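Local atomic coordinates of putative glycosidase ph117-related (Bacteroides thetaiotaomicron, PDB entry 5A7V), a protein that probably cleaves or phosphorolyses mannosidic linkages as a member of glycoside hydrolase family 130, and holds mannose in its pocket. Residues V305-Q310 against D326-R331; L270-P275 against T346-G351; P169-A174 against P187-A192. All coordinates share one frame; numbering follows the deposited sequence.

Contact 1. Residues V305-Q310 against D326-R331; sequences VYAAGQ and DEPFFR. With MAN (alpha-D-mannopyranose), chain E.
Phe329 has chi1 near 71°, which sets CG between its backbone N and carbonyl carbon and swings the ring over to Gln310, whose chain runs extended from CG across the ring. There Gln310 NE2 stands 3.4 Å above the Phe329 ring plane, over its centre. Amide and ring planes are 79° apart, so this is an amide nitrogen over an aromatic face and not a flat stack; NE2 is hydrogen-bonded to Phe39 O, which fixes the rotation of the amide. Phe330 CB covers the opposite face near the rim, and Ala308 CB packs 3.5 Å from Phe329 CE1, a close approach that suits the small alanine methyl. The backbones are tied by Ala308 N to Phe330 O at 2.8 Å, nearly straight at 173°, and by the more bent Phe329 N to Ala308 O at 2.9 Å. On the other flank Ala307 CB meets Pro328 CB at 3.6 Å and Arg331 CB at 3.7 Å; small alanine and rigid proline suit close packing, while Arg331 gives just its CB, its end leading away as NE bonds Pro385 O. Tyr306 points away, its OH 2.8 Å from mannose O1. This is a loop folded back along a strand of a β-propeller, the fold of family 130.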
loop_
_atom_site.group_PDB
_atom_site.type_symbol
_atom_site.label_atom_id
_atom_site.label_comp_id
_atom_site.label_asym_id
_atom_site.label_seq_id
_atom_site.Cartn_x
_atom_site.Cartn_y
_atom_site.Cartn_z
ATOM N N VAL A 305 -13.238 -4.239 -9.687
ATOM C CA VAL A 305 -13.010 -3.961 -8.256
ATOM C C VAL A 305 -11.572 -4.312 -7.868
ATOM O O VAL A 305 -10.988 -5.250 -8.391
ATOM C CB VAL A 305 -14.036 -4.715 -7.377
ATOM C CG1 VAL A 305 -13.734 -6.194 -7.272
ATOM C CG2 VAL A 305 -14.219 -4.090 -6.007
ATOM N N TYR A 306 -11.053 -3.565 -6.879
ATOM C CA TYR A 306 -9.797 -3.958 -6.181
ATOM C C TYR A 306 -10.153 -4.607 -4.849
ATOM O O TYR A 306 -10.796 -3.986 -3.991
ATOM C CB TYR A 306 -8.866 -2.785 -5.934
ATOM C CG TYR A 306 -8.139 -2.236 -7.105
ATOM C CD1 TYR A 306 -8.781 -1.562 -8.158
ATOM C CD2 TYR A 306 -6.737 -2.325 -7.172
ATOM C CE1 TYR A 306 -8.070 -1.009 -9.205
ATOM C CE2 TYR A 306 -6.030 -1.771 -8.207
ATOM C CZ TYR A 306 -6.681 -1.077 -9.207
ATOM O OH TYR A 306 -5.981 -0.483 -10.240
ATOM N N ALA A 307 -9.772 -5.876 -4.718
ATOM C CA ALA A 307 -9.950 -6.642 -3.497
ATOM C C ALA A 307 -8.607 -7.312 -3.111
ATOM O O ALA A 307 -7.802 -7.605 -3.994
ATOM C CB ALA A 307 -11.064 -7.680 -3.664
ATOM N N ALA A 308 -8.394 -7.543 -1.811
ATOM C CA ALA A 308 -7.039 -7.857 -1.311
ATOM C C ALA A 308 -6.808 -9.357 -1.204
ATOM O O ALA A 308 -7.671 -10.108 -0.730
ATOM C CB ALA A 308 -6.810 -7.178 0.019
ATOM N N GLY A 309 -5.594 -9.753 -1.580
ATOM C CA GLY A 309 -5.103 -11.123 -1.480
ATOM C C GLY A 309 -3.852 -11.277 -0.619
ATOM O O GLY A 309 -3.328 -10.271 -0.091
ATOM N N GLN A 310 -3.401 -12.524 -0.496
ATOM C CA GLN A 310 -2.112 -12.784 0.185
ATOM C C GLN A 310 -1.406 -13.880 -0.574
ATOM O O GLN A 310 -2.026 -14.857 -1.015
ATOM C CB GLN A 310 -2.286 -13.191 1.647
ATOM C CG GLN A 310 -3.043 -12.163 2.461
ATOM C CD GLN A 310 -3.221 -12.550 3.925
ATOM O OE1 GLN A 310 -2.294 -13.042 4.593
ATOM N NE2 GLN A 310 -4.403 -12.314 4.469
ATOM N N ASP A 326 -7.223 -18.125 -2.964
ATOM C CA ASP A 326 -8.065 -18.203 -4.171
ATOM C C ASP A 326 -9.157 -17.147 -4.229
ATOM O O ASP A 326 -9.664 -16.844 -5.320
ATOM C CB ASP A 326 -8.626 -19.618 -4.302
ATOM C CG ASP A 326 -7.573 -20.613 -4.810
ATOM O OD1 ASP A 326 -6.696 -20.226 -5.622
ATOM O OD2 ASP A 326 -7.569 -21.756 -4.318
ATOM N N GLU A 327 -9.532 -16.626 -3.066
ATOM C CA GLU A 327 -10.601 -15.633 -2.865
ATOM C C GLU A 327 -9.978 -14.490 -2.075
ATOM O O GLU A 327 -9.097 -14.727 -1.242
ATOM C CB GLU A 327 -11.769 -16.213 -2.062
ATOM C CG GLU A 327 -12.360 -17.521 -2.616
ATOM C CD GLU A 327 -12.992 -17.381 -3.920
ATOM O OE1 GLU A 327 -13.279 -16.255 -4.339
ATOM O OE2 GLU A 327 -13.288 -18.454 -4.521
ATOM N N PRO A 328 -10.436 -13.260 -2.274
ATOM C CA PRO A 328 -9.863 -12.160 -1.488
ATOM C C PRO A 328 -10.243 -12.301 -0.040
ATOM O O PRO A 328 -11.339 -12.729 0.283
ATOM C CB PRO A 328 -10.468 -10.913 -2.123
ATOM C CG PRO A 328 -11.808 -11.369 -2.696
ATOM C CD PRO A 328 -11.563 -12.806 -3.125
ATOM N N PHE A 329 -9.342 -11.884 0.860
ATOM C CA PHE A 329 -9.633 -11.931 2.317
ATOM C C PHE A 329 -10.365 -10.662 2.806
ATOM O O PHE A 329 -10.956 -10.660 3.894
ATOM C CB PHE A 329 -8.370 -12.166 3.189
ATOM C CG PHE A 329 -7.406 -10.986 3.269
ATOM C CD1 PHE A 329 -6.527 -10.702 2.260
ATOM C CD2 PHE A 329 -7.462 -10.136 4.356
ATOM C CE1 PHE A 329 -5.671 -9.602 2.326
ATOM C CE2 PHE A 329 -6.612 -9.050 4.442
ATOM C CZ PHE A 329 -5.708 -8.786 3.453
ATOM N N PHE A 330 -10.319 -9.613 1.988
ATOM C CA PHE A 330 -10.847 -8.281 2.358
ATOM C C PHE A 330 -11.261 -7.664 1.035
ATOM O O PHE A 330 -10.501 -7.644 0.062
ATOM C CB PHE A 330 -9.743 -7.481 3.068
ATOM C CG PHE A 330 -10.225 -6.291 3.873
ATOM C CD1 PHE A 330 -10.861 -6.476 5.075
ATOM C CD2 PHE A 330 -10.037 -4.996 3.426
ATOM C CE1 PHE A 330 -11.313 -5.391 5.820
ATOM C CE2 PHE A 330 -10.484 -3.919 4.163
ATOM C CZ PHE A 330 -11.113 -4.132 5.366
ATOM N N ARG A 331 -12.499 -7.155 0.995
ATOM C CA ARG A 331 -13.052 -6.626 -0.260
ATOM C C ARG A 331 -14.014 -5.503 0.072
ATOM O O ARG A 331 -14.421 -5.363 1.229
ATOM C CB ARG A 331 -13.731 -7.723 -1.093
ATOM C CG ARG A 331 -14.987 -8.298 -0.476
ATOM C CD ARG A 331 -15.517 -9.435 -1.320
ATOM N NE ARG A 331 -16.669 -10.107 -0.740
ATOM C CZ ARG A 331 -17.937 -9.722 -0.932
ATOM N NH1 ARG A 331 -18.233 -8.689 -1.695
ATOM N NH2 ARG A 331 -18.889 -10.412 -0.335
HETATM C C1 MAN E . -3.534 1.920 -9.120
HETATM C C2 MAN E . -3.058 2.025 -7.655
HETATM C C3 MAN E . -3.632 3.191 -6.828
HETATM C C4 MAN E . -5.141 3.367 -7.081
HETATM C C5 MAN E . -5.696 2.363 -8.108
HETATM C C6 MAN E . -7.168 2.651 -8.481
HETATM O O1 MAN E . -3.425 0.497 -9.671
HETATM O O2 MAN E . -1.631 2.146 -7.726
HETATM O O3 MAN E . -3.017 4.429 -7.129
HETATM O O4 MAN E . -5.765 3.261 -5.818
HETATM O O5 MAN E . -4.857 2.472 -9.301
HETATM O O6 MAN E . -7.258 3.937 -9.110
#

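Contact 2. Residues L270-P275 against T346-G351. With MAN (alpha-D-mannopyranose), chain E.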
loop_
_atom_site.group_PDB
_atom_site.type_symbol
_atom_site.label_atom_id
_atom_site.label_comp_id
_atom_site.label_asym_id
_atom_site.label_seq_id
_atom_site.Cartn_x
_atom_site.Cartn_y
_atom_site.Cartn_z
ATOM N N LEU A 270 -4.649 -7.215 -12.353
ATOM C CA LEU A 270 -3.426 -6.688 -11.665
ATOM C C LEU A 270 -3.217 -7.533 -10.424
ATOM O O LEU A 270 -4.179 -8.044 -9.807
ATOM C CB LEU A 270 -3.619 -5.245 -11.219
ATOM C CG LEU A 270 -3.902 -4.209 -12.267
ATOM C CD1 LEU A 270 -4.221 -2.865 -11.590
ATOM C CD2 LEU A 270 -2.786 -4.052 -13.268
ATOM N N THR A 271 -1.931 -7.631 -10.053
ATOM C CA THR A 271 -1.463 -8.170 -8.748
ATOM C C THR A 271 -0.489 -7.126 -8.183
ATOM O O THR A 271 0.713 -7.153 -8.508
ATOM C CB THR A 271 -0.745 -9.559 -8.882
ATOM O OG1 THR A 271 0.275 -9.450 -9.882
ATOM C CG2 THR A 271 -1.714 -10.662 -9.307
ATOM N N GLU A 272 -1.003 -6.214 -7.393
ATOM C CA GLU A 272 -0.278 -4.991 -7.053
ATOM C C GLU A 272 0.076 -5.014 -5.575
ATOM O O GLU A 272 -0.747 -5.160 -4.688
ATOM C CB GLU A 272 -1.149 -3.771 -7.339
ATOM C CG GLU A 272 -0.471 -2.446 -6.936
ATOM C CD GLU A 272 -1.091 -1.211 -7.519
ATOM O OE1 GLU A 272 -2.284 -1.303 -7.989
ATOM O OE2 GLU A 272 -0.413 -0.168 -7.576
ATOM N N CYS A 273 1.379 -4.901 -5.306
ATOM C CA CYS A 273 1.908 -5.009 -3.921
ATOM C C CYS A 273 1.190 -4.076 -2.974
ATOM O O CYS A 273 0.882 -2.956 -3.329
ATOM C CB CYS A 273 3.426 -4.798 -3.933
ATOM S SG CYS A 273 4.321 -6.103 -4.826
ATOM N N GLY A 274 0.946 -4.537 -1.740
ATOM C CA GLY A 274 0.255 -3.754 -0.731
ATOM C C GLY A 274 1.212 -3.200 0.360
ATOM O O GLY A 274 2.202 -2.527 -0.001
ATOM N N PRO A 275 0.951 -3.499 1.619
ATOM C CA PRO A 275 1.851 -3.014 2.674
ATOM C C PRO A 275 3.202 -3.750 2.634
ATOM O O PRO A 275 3.408 -4.664 1.847
ATOM C CB PRO A 275 1.105 -3.358 3.956
ATOM C CG PRO A 275 0.217 -4.499 3.593
ATOM C CD PRO A 275 -0.146 -4.340 2.163
ATOM N N THR A 346 -12.623 0.106 -4.275
ATOM C CA THR A 346 -11.354 -0.493 -3.791
ATOM C C THR A 346 -11.418 -0.661 -2.301
ATOM O O THR A 346 -12.022 0.187 -1.604
ATOM C CB THR A 346 -10.081 0.362 -4.089
ATOM O OG1 THR A 346 -10.048 1.442 -3.145
ATOM C CG2 THR A 346 -9.979 0.875 -5.500
ATOM N N VAL A 347 -10.669 -1.659 -1.806
ATOM C CA VAL A 347 -10.067 -1.623 -0.470
ATOM C C VAL A 347 -8.566 -1.780 -0.713
ATOM O O VAL A 347 -8.036 -2.901 -0.785
ATOM C CB VAL A 347 -10.645 -2.652 0.519
ATOM C CG1 VAL A 347 -12.048 -2.231 0.935
ATOM C CG2 VAL A 347 -10.671 -4.077 -0.037
ATOM N N PHE A 348 -7.884 -0.656 -0.929
ATOM C CA PHE A 348 -6.498 -0.681 -1.419
ATOM C C PHE A 348 -5.548 -0.721 -0.212
ATOM O O PHE A 348 -5.308 0.295 0.433
ATOM C CB PHE A 348 -6.222 0.524 -2.307
ATOM C CG PHE A 348 -4.964 0.405 -3.104
ATOM C CD1 PHE A 348 -4.916 -0.343 -4.286
ATOM C CD2 PHE A 348 -3.766 0.984 -2.625
ATOM C CE1 PHE A 348 -3.747 -0.502 -4.985
ATOM C CE2 PHE A 348 -2.612 0.836 -3.346
ATOM C CZ PHE A 348 -2.574 0.115 -4.508
ATOM N N ILE A 349 -5.101 -1.932 0.129
ATOM C CA ILE A 349 -4.355 -2.140 1.349
ATOM C C ILE A 349 -2.923 -1.682 1.206
ATOM O O ILE A 349 -2.265 -1.950 0.207
ATOM C CB ILE A 349 -4.496 -3.588 1.841
ATOM C CG1 ILE A 349 -3.928 -4.621 0.865
ATOM C CG2 ILE A 349 -5.937 -3.904 2.224
ATOM C CD1 ILE A 349 -3.570 -5.949 1.501
ATOM N N GLU A 350 -2.452 -0.976 2.251
ATOM C CA GLU A 350 -1.210 -0.245 2.077
ATOM C C GLU A 350 -0.428 -0.002 3.368
ATOM O O GLU A 350 0.807 0.206 3.261
ATOM C CB GLU A 350 -1.513 1.061 1.380
ATOM C CG GLU A 350 -0.319 1.819 0.849
ATOM C CD GLU A 350 -0.713 2.960 -0.061
ATOM O OE1 GLU A 350 -1.692 2.850 -0.831
ATOM O OE2 GLU A 350 -0.024 4.026 -0.106
ATOM N N GLY A 351 -1.069 0.004 4.527
ATOM C CA GLY A 351 -0.362 0.189 5.790
ATOM C C GLY A 351 -0.742 -0.876 6.800
ATOM O O GLY A 351 -1.912 -1.313 6.821
HETATM C C1 MAN E . -3.534 1.920 -9.120
HETATM C C2 MAN E . -3.058 2.025 -7.655
HETATM C C3 MAN E . -3.632 3.191 -6.828
HETATM C C4 MAN E . -5.141 3.367 -7.081
HETATM C C5 MAN E . -5.696 2.363 -8.108
HETATM C C6 MAN E . -7.168 2.651 -8.481
HETATM O O1 MAN E . -3.425 0.497 -9.671
HETATM O O2 MAN E . -1.631 2.146 -7.726
HETATM O O3 MAN E . -3.017 4.429 -7.129
HETATM O O4 MAN E . -5.765 3.261 -5.818
HETATM O O5 MAN E . -4.857 2.472 -9.301
HETATM O O6 MAN E . -7.258 3.937 -9.110
#
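Pro275 and Ile349 meet in the closely packed half of this contact, with Pro275 CD 3.8 Å from Ile349 CD1. Beside them Gly274 CA comes within 3.2 Å of Ile349 O, an approach that suits a residue without a side chain. Pro275 CA makes a weak CA-H...O contact with Glu350 O at 3.4 Å; a proline has no N-H to offer here, and its compact, rigid ring packs against the backbone of 349-351. Glu350 and Gly351 form a classic beta bulge against strand 358-365.

Toward the pocket the two backbones diverge and the contact is looser, made by Glu272, Phe348 and the sugar. With CG anti to the backbone N (chi1 177°) and the rest of the chain extended, Glu272 carries its carboxylate to the edge of the Phe348 ring, OE1 lying 3.4 Å from CE1 with the planes 80° apart. The weakly positive ring edge suits a carboxylate oxygen. Mannose C3 lies over one face of Phe348, with O4 4.0 Å above the ring plane toward its rim. Glu272 OE2 accepts a 2.6 Å hydrogen bond from mannose O2 and is also bonded to Ser204 OG, while OE1 is 2.7 Å from mannose O1. Gripping O2, which marks the C2 configuration that distinguishes mannose from glucose, is consistent with selection for a mannosyl unit.

Contact 3. Residues P169-A174 against P187-A192; sequences PRLAIA and PAFAKA. With SO4 (sulfate ion), chain I.
Leu171 O and Ala188 N make the central bond, 2.8 Å long with an N-H...O angle of 165°, the donor tilted 18° from the carbonyl plane. The same oxygen accepts from a water at 2.8 Å, and that water in turn accepts from Phe189 N at 3.0 Å, so one carbonyl reaches two successive amides of the turn. Pro187 CA adds a weak CA-H...O contact to Leu171 O.

Around this polar centre the side chains are mostly apolar, Arg170 contributing its aliphatic part. Ala188 points its methyl at the strand, CB lying 4.1 Å from Ile173 CG1, and the small group suits a place pressed against backbone. Leu171, with CG anti to its backbone N (chi1 -176°), reaches the Phe189 ring, CD2 to CZ being 4.1 Å. Pro187 faces Ala172 as a non-hydrogen-bonded antiparallel pair, where a missing N-H costs nothing across the strands, and its CG rests 3.9 Å from the aliphatic CD of Arg170.

Further out, the type I turn from Pro187 to Ala190 presents Ala188 and Phe189 to the strand, and Trp229 meets the Phe189 ring from strand 225-229. The extended Arg170 chain carries its guanidinium beyond the proline; NE donates to Phe198 O, and NH1 and NH2 bind sulfate O1 and O4 at 2.9 and 2.8 Å, an end-on, bidentate grip at the guanidinium edge on an ion probably from the crystallisation liquor. Pro169, at the strand's start, touches bound mannose. Such a four-stranded antiparallel sheet, starting at the central pocket and closing into a turn past its outermost strand, is a β-propeller blade.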
loop_
_atom_site.group_PDB
_atom_site.type_symbol
_atom_site.label_atom_id
_atom_site.label_comp_id
_atom_site.label_asym_id
_atom_site.label_seq_id
_atom_site.Cartn_x
_atom_site.Cartn_y
_atom_site.Cartn_z
ATOM N N PRO A 169 4.877 7.320 -14.154
ATOM C CA PRO A 169 4.916 7.103 -12.708
ATOM C C PRO A 169 6.167 6.335 -12.349
ATOM O O PRO A 169 6.500 5.345 -12.990
ATOM C CB PRO A 169 3.677 6.251 -12.420
ATOM C CG PRO A 169 3.358 5.581 -13.703
ATOM C CD PRO A 169 4.004 6.333 -14.828
ATOM N N ARG A 170 6.904 6.791 -11.319
ATOM C CA ARG A 170 8.130 6.102 -10.921
ATOM C C ARG A 170 8.134 5.761 -9.425
ATOM O O ARG A 170 7.808 6.602 -8.581
ATOM C CB ARG A 170 9.369 6.949 -11.227
ATOM C CG ARG A 170 9.615 7.231 -12.695
ATOM C CD ARG A 170 10.843 8.119 -12.898
ATOM N NE ARG A 170 11.293 8.219 -14.287
ATOM C CZ ARG A 170 10.798 9.080 -15.177
ATOM N NH1 ARG A 170 9.839 9.927 -14.832
ATOM N NH2 ARG A 170 11.290 9.120 -16.399
ATOM N N LEU A 171 8.539 4.535 -9.121
ATOM C CA LEU A 171 8.737 4.100 -7.736
ATOM C C LEU A 171 10.014 4.757 -7.166
ATOM O O LEU A 171 11.088 4.579 -7.751
ATOM C CB LEU A 171 8.891 2.580 -7.684
ATOM C CG LEU A 171 9.011 1.949 -6.307
ATOM C CD1 LEU A 171 7.861 2.278 -5.393
ATOM C CD2 LEU A 171 9.202 0.434 -6.404
ATOM N N ALA A 172 9.833 5.503 -6.096
ATOM C CA ALA A 172 10.930 6.282 -5.492
ATOM C C ALA A 172 11.015 6.052 -4.010
ATOM O O ALA A 172 10.150 5.478 -3.384
ATOM C CB ALA A 172 10.754 7.759 -5.805
ATOM N N ILE A 173 12.138 6.523 -3.417
ATOM C CA ILE A 173 12.463 6.287 -1.999
ATOM C C ILE A 173 12.710 7.629 -1.302
ATOM O O ILE A 173 13.399 8.517 -1.869
ATOM C CB ILE A 173 13.712 5.383 -1.817
ATOM C CG1 ILE A 173 13.674 4.112 -2.661
ATOM C CG2 ILE A 173 13.932 5.090 -0.350
ATOM C CD1 ILE A 173 12.558 3.127 -2.281
ATOM N N ALA A 174 12.180 7.746 -0.110
ATOM C CA ALA A 174 12.546 8.874 0.792
ATOM C C ALA A 174 12.790 8.295 2.171
ATOM O O ALA A 174 12.262 7.256 2.541
ATOM C CB ALA A 174 11.421 9.913 0.843
ATOM N N PRO A 187 14.182 7.880 -7.918
ATOM C CA PRO A 187 13.703 6.557 -8.341
ATOM C C PRO A 187 14.508 5.403 -7.757
ATOM O O PRO A 187 15.766 5.408 -7.786
ATOM C CB PRO A 187 13.782 6.642 -9.870
ATOM C CG PRO A 187 13.608 8.105 -10.177
ATOM C CD PRO A 187 14.343 8.818 -9.057
ATOM N N ALA A 188 13.817 4.397 -7.265
ATOM C CA ALA A 188 14.442 3.199 -6.715
ATOM C C ALA A 188 15.342 2.512 -7.714
ATOM O O ALA A 188 16.370 1.933 -7.308
ATOM C CB ALA A 188 13.353 2.228 -6.273
ATOM N N PHE A 189 14.990 2.585 -8.996
ATOM C CA PHE A 189 15.705 1.847 -10.043
ATOM C C PHE A 189 16.512 2.781 -10.955
ATOM O O PHE A 189 16.866 2.431 -12.087
ATOM C CB PHE A 189 14.746 0.986 -10.850
ATOM C CG PHE A 189 13.863 0.127 -10.000
ATOM C CD1 PHE A 189 14.363 -0.625 -8.965
ATOM C CD2 PHE A 189 12.479 0.093 -10.223
ATOM C CE1 PHE A 189 13.529 -1.400 -8.154
ATOM C CE2 PHE A 189 11.668 -0.691 -9.443
ATOM C CZ PHE A 189 12.174 -1.458 -8.420
ATOM N N ALA A 190 16.853 3.977 -10.445
ATOM C CA ALA A 190 17.654 4.909 -11.257
ATOM C C ALA A 190 19.028 4.380 -11.680
ATOM O O ALA A 190 19.469 4.590 -12.796
ATOM C CB ALA A 190 17.859 6.220 -10.512
ATOM N N LYS A 191 19.701 3.732 -10.742
ATOM C CA LYS A 191 21.136 3.429 -10.920
ATOM C C LYS A 191 21.414 2.046 -11.538
ATOM O O LYS A 191 22.397 1.888 -12.279
ATOM C CB LYS A 191 21.799 3.490 -9.536
ATOM C CG LYS A 191 23.304 3.340 -9.456
ATOM C CD LYS A 191 23.822 3.637 -8.040
ATOM C CE LYS A 191 23.891 2.413 -7.133
ATOM N NZ LYS A 191 25.148 2.468 -6.329
ATOM N N ALA A 192 20.604 1.048 -11.170
ATOM C CA ALA A 192 20.917 -0.335 -11.527
ATOM C C ALA A 192 21.047 -0.542 -13.044
ATOM O O ALA A 192 20.383 0.106 -13.843
ATOM C CB ALA A 192 19.822 -1.263 -10.974
HETATM S S SO4 I . 9.905 12.028 -18.120
HETATM O O1 SO4 I . 8.941 11.443 -17.178
HETATM O O2 SO4 I . 10.550 13.227 -17.510
HETATM O O3 SO4 I . 9.186 12.391 -19.375
HETATM O O4 SO4 I . 11.017 11.090 -18.416
HETATM O O HOH W 1 12.393 3.516 -10.043
#

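How the contacts relate
Contact 3 comes first along the chain, closing before the others open; contact 1 is nested inside the loop that contact 2 closes. The centres of contacts 1 and 2 are about 9 Å apart and the two touch, with Tyr306 O 3.2 Å from Val347 N in a probable hydrogen bond. Both use the mixed sheet that holds strands 270-280 and 306-314. Contact 3 belongs to a separate four-stranded sheet, about 19 Å from contact 2 and about 28 Å from contact 1 between centres, across the chain's middle from contact 1. Contacts 1 and 2 thus serve one mannose site; contact 3 reaches a second sugar site through Pro169, and both sites share Arg93 and Lys203.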